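PDB 4PSN: ssDNA binding protein from Aeropyrum pernix, which binds single-stranded DNA, probably entrapping it in a tunnel system formed between its subunits. Local coordinates for residues L62-D75 with D86-V98. Sequence-based numbering, arbitrary orientation.
Sequences LKADKLDVVRIQID and DFSTLRVELWRRV
Ile72 and Val92 lie side by side as a non-hydrogen-bonded pair of two antiparallel strands, and the apolar face they share with Val70, Leu90 and Leu94 is the tightly packed side. Leu94 CD1 touches Val70 CG1 (3.8 Å) and Ala64 CB; helix 40-61 covers this face through Leu57 and Leu58. Near the corner at 87-89, Ile74 CD1 makes a CH-pi contact over the Phe87 ring, 4.0 Å from its centroid. There Thr89 OG1 accepts from Asp75 N (2.8 Å) and donates to Asp86 O, tying the turn to strand 69-78.

On the other face, the open, polar part is Arg71, Glu93 and Arg91. Arg71 bends at chi3 (68°) and grips Glu93 side-on in a salt bridge of two hydrogen bonds, NE to OE1 and NH1 to OE2, both 3.0 Å. Both oxygens lie near the guanidinium plane, at its edge, but the carboxylate is turned 40° from it, so NE meets OE1 from above the carboxylate plane. A water lies within hydrogen-bonding distance of Glu93 OE1 and Arg71 O. Gln73 spreads its amide over the Arg91 guanidinium, and both reach Asp31 of the third subunit. Val69 and Trp95, packed together, close the end of this face at the second subunit, whose Leu67 O accepts from Trp95 NE1.

Arg96 reaches back to the chain leaving helix 40-61: NH2 meets Leu62 O (2.7 Å) and NH1 Lys63 O. The whole is a beta hairpin of a three-stranded antiparallel sheet packed on helix 40-61; its outermost strand 83-97 pairs antiparallel, through Trp95, Arg96 and Arg97, with a strand of the second subunit.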
ATOM      1  N   LEU C  62      -6.346  -0.375 -26.816  1.00 24.20           N
ATOM      2  CA  LEU C  62      -4.915  -0.339 -26.555  1.00 24.61           C
ATOM      3  C   LEU C  62      -4.400  -1.749 -26.656  1.00 30.80           C
ATOM      4  O   LEU C  62      -3.196  -1.983 -26.672  1.00 33.81           O
ATOM      5  CB  LEU C  62      -4.636   0.233 -25.165  1.00 27.48           C
ATOM      6  CG  LEU C  62      -5.004   1.700 -24.947  1.00 28.07           C
ATOM      7  CD1 LEU C  62      -4.734   2.098 -23.498  1.00 33.79           C
ATOM      8  CD2 LEU C  62      -4.186   2.580 -25.892  1.00 30.64           C
ATOM      9  N   LYS C  63      -5.337  -2.686 -26.714  1.00 30.38           N
ATOM     10  CA  LYS C  63      -5.017  -4.104 -26.787  1.00 31.72           C
ATOM     11  C   LYS C  63      -4.049  -4.519 -25.686  1.00 31.76           C
ATOM     12  O   LYS C  63      -3.042  -5.168 -25.966  1.00 29.13           O
ATOM     13  CB  LYS C  63      -4.425  -4.454 -28.159  1.00 38.00           C
ATOM     14  CG  LYS C  63      -5.274  -3.973 -29.328  1.00 47.17           C
ATOM     15  CD  LYS C  63      -5.573  -5.080 -30.322  1.00 56.01           C
ATOM     16  CE  LYS C  63      -6.970  -4.893 -30.926  1.00 64.98           C
ATOM     17  NZ  LYS C  63      -7.301  -5.895 -31.988  1.00 71.48           N
ATOM     18  N   ALA C  64      -4.350  -4.158 -24.439  1.00 28.21           N
ATOM     19  CA  ALA C  64      -3.517  -4.606 -23.312  1.00 30.11           C
ATOM     20  C   ALA C  64      -3.738  -6.093 -23.047  1.00 34.36           C
ATOM     21  O   ALA C  64      -4.861  -6.570 -23.097  1.00 36.86           O
ATOM     22  CB  ALA C  64      -3.818  -3.808 -22.051  1.00 23.54           C
ATOM     23  N   ASP C  65      -2.661  -6.820 -22.769  1.00 32.35           N
ATOM     24  CA  ASP C  65      -2.758  -8.207 -22.335  1.00 34.72           C
ATOM     25  C   ASP C  65      -3.133  -8.216 -20.855  1.00 31.84           C
ATOM     26  O   ASP C  65      -2.823  -7.265 -20.134  1.00 29.40           O
ATOM     27  CB  ASP C  65      -1.412  -8.904 -22.533  1.00 43.26           C
ATOM     28  CG  ASP C  65      -1.466 -10.386 -22.213  1.00 57.33           C
ATOM     29  OD1 ASP C  65      -2.046 -11.144 -23.024  1.00 64.41           O
ATOM     30  OD2 ASP C  65      -0.921 -10.795 -21.161  1.00 55.64           O
ATOM     31  N   LYS C  66      -3.783  -9.282 -20.394  1.00 26.31           N
ATOM     32  CA  LYS C  66      -4.191  -9.340 -18.997  1.00 32.26           C
ATOM     33  C   LYS C  66      -2.993  -9.290 -18.033  1.00 34.29           C
ATOM     34  O   LYS C  66      -3.147  -8.936 -16.864  1.00 29.32           O
ATOM     35  CB  LYS C  66      -5.090 -10.553 -18.725  1.00 37.23           C
ATOM     36  CG  LYS C  66      -4.412 -11.904 -18.863  1.00 47.51           C
ATOM     37  CD  LYS C  66      -5.415 -12.987 -19.296  1.00 52.82           C
ATOM     38  CE  LYS C  66      -4.695 -14.276 -19.719  1.00 57.38           C
ATOM     39  NZ  LYS C  66      -5.583 -15.257 -20.417  1.00 62.32           N
ATOM     40  N   LEU C  67      -1.802  -9.618 -18.537  1.00 33.98           N
ATOM     41  CA  LEU C  67      -0.598  -9.656 -17.711  1.00 34.89           C
ATOM     42  C   LEU C  67       0.293  -8.419 -17.880  1.00 31.14           C
ATOM     43  O   LEU C  67       1.390  -8.340 -17.324  1.00 28.12           O
ATOM     44  CB  LEU C  67       0.201 -10.925 -18.004  1.00 38.01           C
ATOM     45  CG  LEU C  67      -0.461 -12.208 -17.503  1.00 45.65           C
ATOM     46  CD1 LEU C  67       0.363 -13.428 -17.895  1.00 49.42           C
ATOM     47  CD2 LEU C  67      -0.643 -12.128 -15.996  1.00 47.98           C
ATOM     48  N   ASP C  68      -0.171  -7.455 -18.659  1.00 24.31           N
ATOM     49  CA  ASP C  68       0.542  -6.194 -18.750  1.00 25.58           C
ATOM     50  C   ASP C  68       0.238  -5.365 -17.494  1.00 24.55           C
ATOM     51  O   ASP C  68      -0.548  -5.783 -16.641  1.00 23.74           O
ATOM     52  CB  ASP C  68       0.114  -5.436 -20.000  1.00 28.43           C
ATOM     53  CG  ASP C  68       0.630  -6.065 -21.275  1.00 32.30           C
ATOM     54  OD1 ASP C  68       1.618  -6.850 -21.249  1.00 29.76           O
ATOM     55  OD2 ASP C  68       0.046  -5.736 -22.320  1.00 30.27           O
ATOM     56  N   VAL C  69       0.875  -4.207 -17.369  1.00 23.30           N
ATOM     57  CA  VAL C  69       0.637  -3.327 -16.226  1.00 21.33           C
ATOM     58  C   VAL C  69       0.020  -2.029 -16.741  1.00 19.06           C
ATOM     59  O   VAL C  69       0.395  -1.545 -17.803  1.00 20.12           O
ATOM     60  CB  VAL C  69       1.942  -3.036 -15.480  1.00 24.37           C
ATOM     61  CG1 VAL C  69       1.770  -1.891 -14.479  1.00 23.58           C
ATOM     62  CG2 VAL C  69       2.443  -4.300 -14.779  1.00 22.52           C
ATOM     63  N   VAL C  70      -0.951  -1.488 -16.014  1.00 19.20           N
ATOM     64  CA  VAL C  70      -1.570  -0.226 -16.383  1.00 18.76           C
ATOM     65  C   VAL C  70      -1.625   0.687 -15.176  1.00 22.89           C
ATOM     66  O   VAL C  70      -1.447   0.248 -14.048  1.00 25.50           O
ATOM     67  CB  VAL C  70      -3.010  -0.424 -16.872  1.00 27.13           C
ATOM     68  CG1 VAL C  70      -3.030  -1.148 -18.222  1.00 26.00           C
ATOM     69  CG2 VAL C  70      -3.821  -1.189 -15.820  1.00 22.17           C
ATOM     70  N   ARG C  71      -1.881   1.960 -15.415  1.00 22.22           N
ATOM     71  CA  ARG C  71      -2.097   2.913 -14.338  1.00 19.26           C
ATOM     72  C   ARG C  71      -3.093   3.903 -14.901  1.00 22.60           C
ATOM     73  O   ARG C  71      -2.916   4.394 -16.013  1.00 25.84           O
ATOM     74  CB  ARG C  71      -0.792   3.622 -13.954  1.00 20.60           C
ATOM     75  CG  ARG C  71      -0.950   4.643 -12.810  1.00 21.81           C
ATOM     76  CD  ARG C  71       0.385   4.908 -12.102  1.00 24.72           C
ATOM     77  NE  ARG C  71       1.321   5.616 -12.974  1.00 26.38           N
ATOM     78  CZ  ARG C  71       2.597   5.876 -12.670  1.00 28.51           C
ATOM     79  NH1 ARG C  71       3.356   6.524 -13.541  1.00 26.39           N
ATOM     80  NH2 ARG C  71       3.107   5.499 -11.499  1.00 26.68           N
ATOM     81  N   ILE C  72      -4.141   4.189 -14.140  1.00 18.44           N
ATOM     82  CA  ILE C  72      -5.266   4.958 -14.654  1.00 19.94           C
ATOM     83  C   ILE C  72      -5.635   6.039 -13.675  1.00 23.07           C
ATOM     84  O   ILE C  72      -5.559   5.847 -12.469  1.00 23.74           O
ATOM     85  CB  ILE C  72      -6.517   4.041 -14.854  1.00 25.76           C
ATOM     86  CG1 ILE C  72      -6.174   2.891 -15.798  1.00 29.86           C
ATOM     87  CG2 ILE C  72      -7.698   4.838 -15.391  1.00 22.67           C
ATOM     88  CD1 ILE C  72      -7.235   1.847 -15.901  1.00 34.85           C
ATOM     89  N   GLN C  73      -6.018   7.190 -14.197  1.00 22.95           N
ATOM     90  CA  GLN C  73      -6.495   8.248 -13.346  1.00 25.08           C
ATOM     91  C   GLN C  73      -7.539   9.028 -14.111  1.00 25.99           C
ATOM     92  O   GLN C  73      -7.461   9.164 -15.339  1.00 29.64           O
ATOM     93  CB  GLN C  73      -5.345   9.145 -12.865  1.00 24.30           C
ATOM     94  CG  GLN C  73      -4.696   9.998 -13.921  1.00 34.42           C
ATOM     95  CD  GLN C  73      -3.813  11.078 -13.305  1.00 45.08           C
ATOM     96  OE1 GLN C  73      -2.801  10.771 -12.668  1.00 50.25           O
ATOM     97  NE2 GLN C  73      -4.211  12.352 -13.469  1.00 38.53           N
ATOM     98  N   ILE C  74      -8.547   9.499 -13.392  1.00 22.87           N
ATOM     99  CA  ILE C  74      -9.578  10.330 -13.996  1.00 27.61           C
ATOM    100  C   ILE C  74     -10.205  11.169 -12.897  1.00 28.41           C
ATOM    101  O   ILE C  74     -10.388  10.687 -11.784  1.00 28.87           O
ATOM    102  CB  ILE C  74     -10.642   9.460 -14.681  1.00 26.70           C
ATOM    103  CG1 ILE C  74     -11.684  10.317 -15.399  1.00 22.13           C
ATOM    104  CG2 ILE C  74     -11.297   8.509 -13.667  1.00 19.12           C
ATOM    105  CD1 ILE C  74     -12.707   9.446 -16.174  1.00 26.75           C
ATOM    106  N   ASP C  75     -10.488  12.432 -13.189  1.00 27.79           N
ATOM    107  CA  ASP C  75     -11.095  13.306 -12.193  1.00 34.73           C
ATOM    108  C   ASP C  75     -12.596  13.048 -12.124  1.00 33.40           C
ATOM    109  O   ASP C  75     -13.198  12.562 -13.091  1.00 31.57           O
ATOM    110  CB  ASP C  75     -10.848  14.787 -12.527  1.00 36.35           C
ATOM    111  CG  ASP C  75      -9.368  15.192 -12.427  1.00 37.53           C
ATOM    112  OD1 ASP C  75      -8.530  14.404 -11.931  1.00 35.84           O
ATOM    113  OD2 ASP C  75      -9.054  16.327 -12.844  1.00 38.00           O
ATOM    114  N   ASP C  86     -15.042  13.202 -15.373  1.00 33.69           N
ATOM    115  CA  ASP C  86     -14.633  14.097 -16.444  1.00 35.24           C
ATOM    116  C   ASP C  86     -13.684  13.373 -17.375  1.00 33.13           C
ATOM    117  O   ASP C  86     -12.497  13.251 -17.090  1.00 26.87           O
ATOM    118  CB  ASP C  86     -13.962  15.360 -15.908  1.00 37.52           C
ATOM    119  CG  ASP C  86     -13.658  16.366 -17.015  1.00 48.82           C
ATOM    120  OD1 ASP C  86     -13.611  15.954 -18.195  1.00 49.41           O
ATOM    121  OD2 ASP C  86     -13.463  17.563 -16.711  1.00 53.35           O
ATOM    122  N   PHE C  87     -14.194  12.902 -18.503  1.00 33.88           N
ATOM    123  CA  PHE C  87     -13.359  12.064 -19.348  1.00 33.10           C
ATOM    124  C   PHE C  87     -12.247  12.811 -20.073  1.00 32.64           C
ATOM    125  O   PHE C  87     -11.320  12.189 -20.576  1.00 35.07           O
ATOM    126  CB  PHE C  87     -14.196  11.194 -20.279  1.00 30.77           C
ATOM    127  CG  PHE C  87     -14.897  10.063 -19.571  1.00 29.31           C
ATOM    128  CD1 PHE C  87     -14.244   8.869 -19.336  1.00 26.82           C
ATOM    129  CD2 PHE C  87     -16.204  10.202 -19.132  1.00 30.48           C
ATOM    130  CE1 PHE C  87     -14.889   7.818 -18.679  1.00 29.87           C
ATOM    131  CE2 PHE C  87     -16.852   9.162 -18.480  1.00 32.60           C
ATOM    132  CZ  PHE C  87     -16.194   7.968 -18.251  1.00 31.52           C
ATOM    133  N   SER C  88     -12.315  14.140 -20.089  1.00 36.63           N
ATOM    134  CA  SER C  88     -11.212  14.944 -20.616  1.00 37.33           C
ATOM    135  C   SER C  88      -9.986  14.885 -19.694  1.00 38.02           C
ATOM    136  O   SER C  88      -8.905  15.352 -20.054  1.00 36.85           O
ATOM    137  CB  SER C  88     -11.633  16.402 -20.840  1.00 39.12           C
ATOM    138  OG  SER C  88     -11.673  17.128 -19.620  1.00 41.46           O
ATOM    139  N   THR C  89     -10.146  14.304 -18.507  1.00 35.09           N
ATOM    140  CA  THR C  89      -9.010  14.179 -17.595  1.00 31.16           C
ATOM    141  C   THR C  89      -8.528  12.746 -17.494  1.00 29.25           C
ATOM    142  O   THR C  89      -7.669  12.425 -16.677  1.00 33.37           O
ATOM    143  CB  THR C  89      -9.362  14.658 -16.186  1.00 29.90           C
ATOM    144  OG1 THR C  89     -10.333  13.770 -15.621  1.00 26.41           O
ATOM    145  CG2 THR C  89      -9.924  16.085 -16.234  1.00 34.01           C
ATOM    146  N   LEU C  90      -9.090  11.877 -18.319  1.00 25.06           N
ATOM    147  CA  LEU C  90      -8.708  10.477 -18.275  1.00 26.51           C
ATOM    148  C   LEU C  90      -7.273  10.329 -18.761  1.00 28.89           C
ATOM    149  O   LEU C  90      -6.912  10.834 -19.819  1.00 29.37           O
ATOM    150  CB  LEU C  90      -9.650   9.630 -19.136  1.00 27.24           C
ATOM    151  CG  LEU C  90      -9.212   8.174 -19.283  1.00 32.07           C
ATOM    152  CD1 LEU C  90      -9.236   7.467 -17.938  1.00 28.15           C
ATOM    153  CD2 LEU C  90     -10.094   7.448 -20.304  1.00 26.93           C
ATOM    154  N   ARG C  91      -6.452   9.639 -17.982  1.00 22.73           N
ATOM    155  CA  ARG C  91      -5.081   9.381 -18.385  1.00 29.63           C
ATOM    156  C   ARG C  91      -4.794   7.918 -18.153  1.00 27.88           C
ATOM    157  O   ARG C  91      -5.079   7.390 -17.085  1.00 24.09           O
ATOM    158  CB  ARG C  91      -4.108  10.246 -17.585  1.00 40.99           C
ATOM    159  CG  ARG C  91      -2.652   9.939 -17.871  1.00 58.53           C
ATOM    160  CD  ARG C  91      -1.733  10.481 -16.776  1.00 69.92           C
ATOM    161  NE  ARG C  91      -1.742  11.939 -16.713  1.00 78.44           N
ATOM    162  CZ  ARG C  91      -1.126  12.652 -15.773  1.00 83.12           C
ATOM    163  NH1 ARG C  91      -0.449  12.039 -14.806  1.00 83.10           N
ATOM    164  NH2 ARG C  91      -1.189  13.978 -15.800  1.00 83.50           N
ATOM    165  N   VAL C  92      -4.248   7.252 -19.163  1.00 24.48           N
ATOM    166  CA  VAL C  92      -3.932   5.841 -19.032  1.00 23.02           C
ATOM    167  C   VAL C  92      -2.480   5.636 -19.425  1.00 29.13           C
ATOM    168  O   VAL C  92      -2.007   6.217 -20.395  1.00 30.25           O
ATOM    169  CB  VAL C  92      -4.866   4.963 -19.898  1.00 31.41           C
ATOM    170  CG1 VAL C  92      -4.365   3.524 -19.931  1.00 39.19           C
ATOM    171  CG2 VAL C  92      -6.303   5.007 -19.369  1.00 25.87           C
ATOM    172  N   GLU C  93      -1.761   4.856 -18.628  1.00 29.86           N
ATOM    173  CA  GLU C  93      -0.409   4.455 -18.971  1.00 32.02           C
ATOM    174  C   GLU C  93      -0.399   2.946 -19.128  1.00 31.23           C
ATOM    175  O   GLU C  93      -1.149   2.240 -18.463  1.00 28.26           O
ATOM    176  CB  GLU C  93       0.579   4.891 -17.891  1.00 31.53           C
ATOM    177  CG  GLU C  93       0.756   6.410 -17.799  1.00 33.16           C
ATOM    178  CD  GLU C  93       1.313   6.842 -16.450  1.00 40.74           C
ATOM    179  OE1 GLU C  93       0.514   6.983 -15.494  1.00 39.62           O
ATOM    180  OE2 GLU C  93       2.550   7.025 -16.342  1.00 39.27           O
ATOM    181  N   LEU C  94       0.446   2.457 -20.021  1.00 28.20           N
ATOM    182  CA  LEU C  94       0.537   1.036 -20.268  1.00 26.85           C
ATOM    183  C   LEU C  94       1.996   0.630 -20.391  1.00 24.04           C
ATOM    184  O   LEU C  94       2.810   1.342 -20.996  1.00 24.66           O
ATOM    185  CB  LEU C  94      -0.235   0.672 -21.545  1.00 24.75           C
ATOM    186  CG  LEU C  94      -0.091  -0.751 -22.091  1.00 28.49           C
ATOM    187  CD1 LEU C  94      -0.738  -1.754 -21.159  1.00 29.34           C
ATOM    188  CD2 LEU C  94      -0.692  -0.835 -23.511  1.00 27.50           C
ATOM    189  N   TRP C  95       2.310  -0.525 -19.820  1.00 21.11           N
ATOM    190  CA  TRP C  95       3.632  -1.101 -19.907  1.00 24.79           C
ATOM    191  C   TRP C  95       3.443  -2.537 -20.383  1.00 30.30           C
ATOM    192  O   TRP C  95       2.669  -3.304 -19.793  1.00 24.45           O
ATOM    193  CB  TRP C  95       4.305  -1.105 -18.523  1.00 21.80           C
ATOM    194  CG  TRP C  95       4.641   0.241 -17.912  1.00 21.43           C
ATOM    195  CD1 TRP C  95       5.868   0.846 -17.905  1.00 26.26           C
ATOM    196  CD2 TRP C  95       3.766   1.105 -17.158  1.00 23.01           C
ATOM    197  NE1 TRP C  95       5.805   2.044 -17.223  1.00 25.73           N
ATOM    198  CE2 TRP C  95       4.531   2.221 -16.748  1.00 23.14           C
ATOM    199  CE3 TRP C  95       2.413   1.045 -16.794  1.00 24.18           C
ATOM    200  CZ2 TRP C  95       3.987   3.277 -15.999  1.00 22.05           C
ATOM    201  CZ3 TRP C  95       1.874   2.088 -16.047  1.00 22.26           C
ATOM    202  CH2 TRP C  95       2.662   3.192 -15.660  1.00 25.74           C
ATOM    203  N   ARG C  96       4.140  -2.912 -21.448  1.00 27.67           N
ATOM    204  CA  ARG C  96       3.964  -4.258 -21.982  1.00 28.81           C
ATOM    205  C   ARG C  96       4.964  -5.267 -21.420  1.00 24.01           C
ATOM    206  O   ARG C  96       6.162  -5.010 -21.362  1.00 24.42           O
ATOM    207  CB  ARG C  96       4.010  -4.234 -23.508  1.00 34.08           C
ATOM    208  CG  ARG C  96       2.886  -3.413 -24.107  1.00 39.94           C
ATOM    209  CD  ARG C  96       2.661  -3.783 -25.542  1.00 41.29           C
ATOM    210  NE  ARG C  96       1.643  -2.952 -26.169  1.00 44.03           N
ATOM    211  CZ  ARG C  96       0.340  -3.221 -26.161  1.00 41.44           C
ATOM    212  NH1 ARG C  96      -0.122  -4.295 -25.533  1.00 35.29           N
ATOM    213  NH2 ARG C  96      -0.500  -2.402 -26.781  1.00 41.38           N
ATOM    214  N   ARG C  97       4.453  -6.423 -21.019  1.00 24.90           N
ATOM    215  CA  ARG C  97       5.275  -7.454 -20.390  1.00 31.14           C
ATOM    216  C   ARG C  97       6.410  -7.976 -21.286  1.00 33.76           C
ATOM    217  O   ARG C  97       6.206  -8.290 -22.450  1.00 32.47           O
ATOM    218  CB  ARG C  97       4.381  -8.611 -19.952  1.00 33.73           C
ATOM    219  CG  ARG C  97       5.073  -9.670 -19.119  1.00 42.23           C
ATOM    220  CD  ARG C  97       4.084 -10.760 -18.705  1.00 51.62           C
ATOM    221  NE  ARG C  97       4.740 -12.061 -18.618  1.00 62.55           N
ATOM    222  CZ  ARG C  97       4.748 -12.965 -19.595  1.00 67.19           C
ATOM    223  NH1 ARG C  97       4.113 -12.721 -20.739  1.00 68.33           N
ATOM    224  NH2 ARG C  97       5.386 -14.118 -19.424  1.00 64.69           N
ATOM    225  N   VAL C  98       7.613  -8.071 -20.735  1.00 34.47           N
ATOM    226  CA  VAL C  98       8.703  -8.719 -21.443  1.00 36.95           C
ATOM    227  C   VAL C  98       8.636 -10.211 -21.142  1.00 36.26           C
ATOM    228  O   VAL C  98       8.635 -10.610 -19.985  1.00 32.98           O
ATOM    229  CB  VAL C  98      10.065  -8.162 -21.025  1.00 35.67           C
ATOM    230  CG1 VAL C  98      11.179  -8.939 -21.702  1.00 40.52           C
ATOM    231  CG2 VAL C  98      10.154  -6.688 -21.374  1.00 25.88           C
TER
HETATM  232  O   HOH W   1      -2.084   7.391 -15.643  1.00 28.48           O
HETATM  233  O   HOH W   2      -6.975  13.009 -14.063  1.00 35.92           O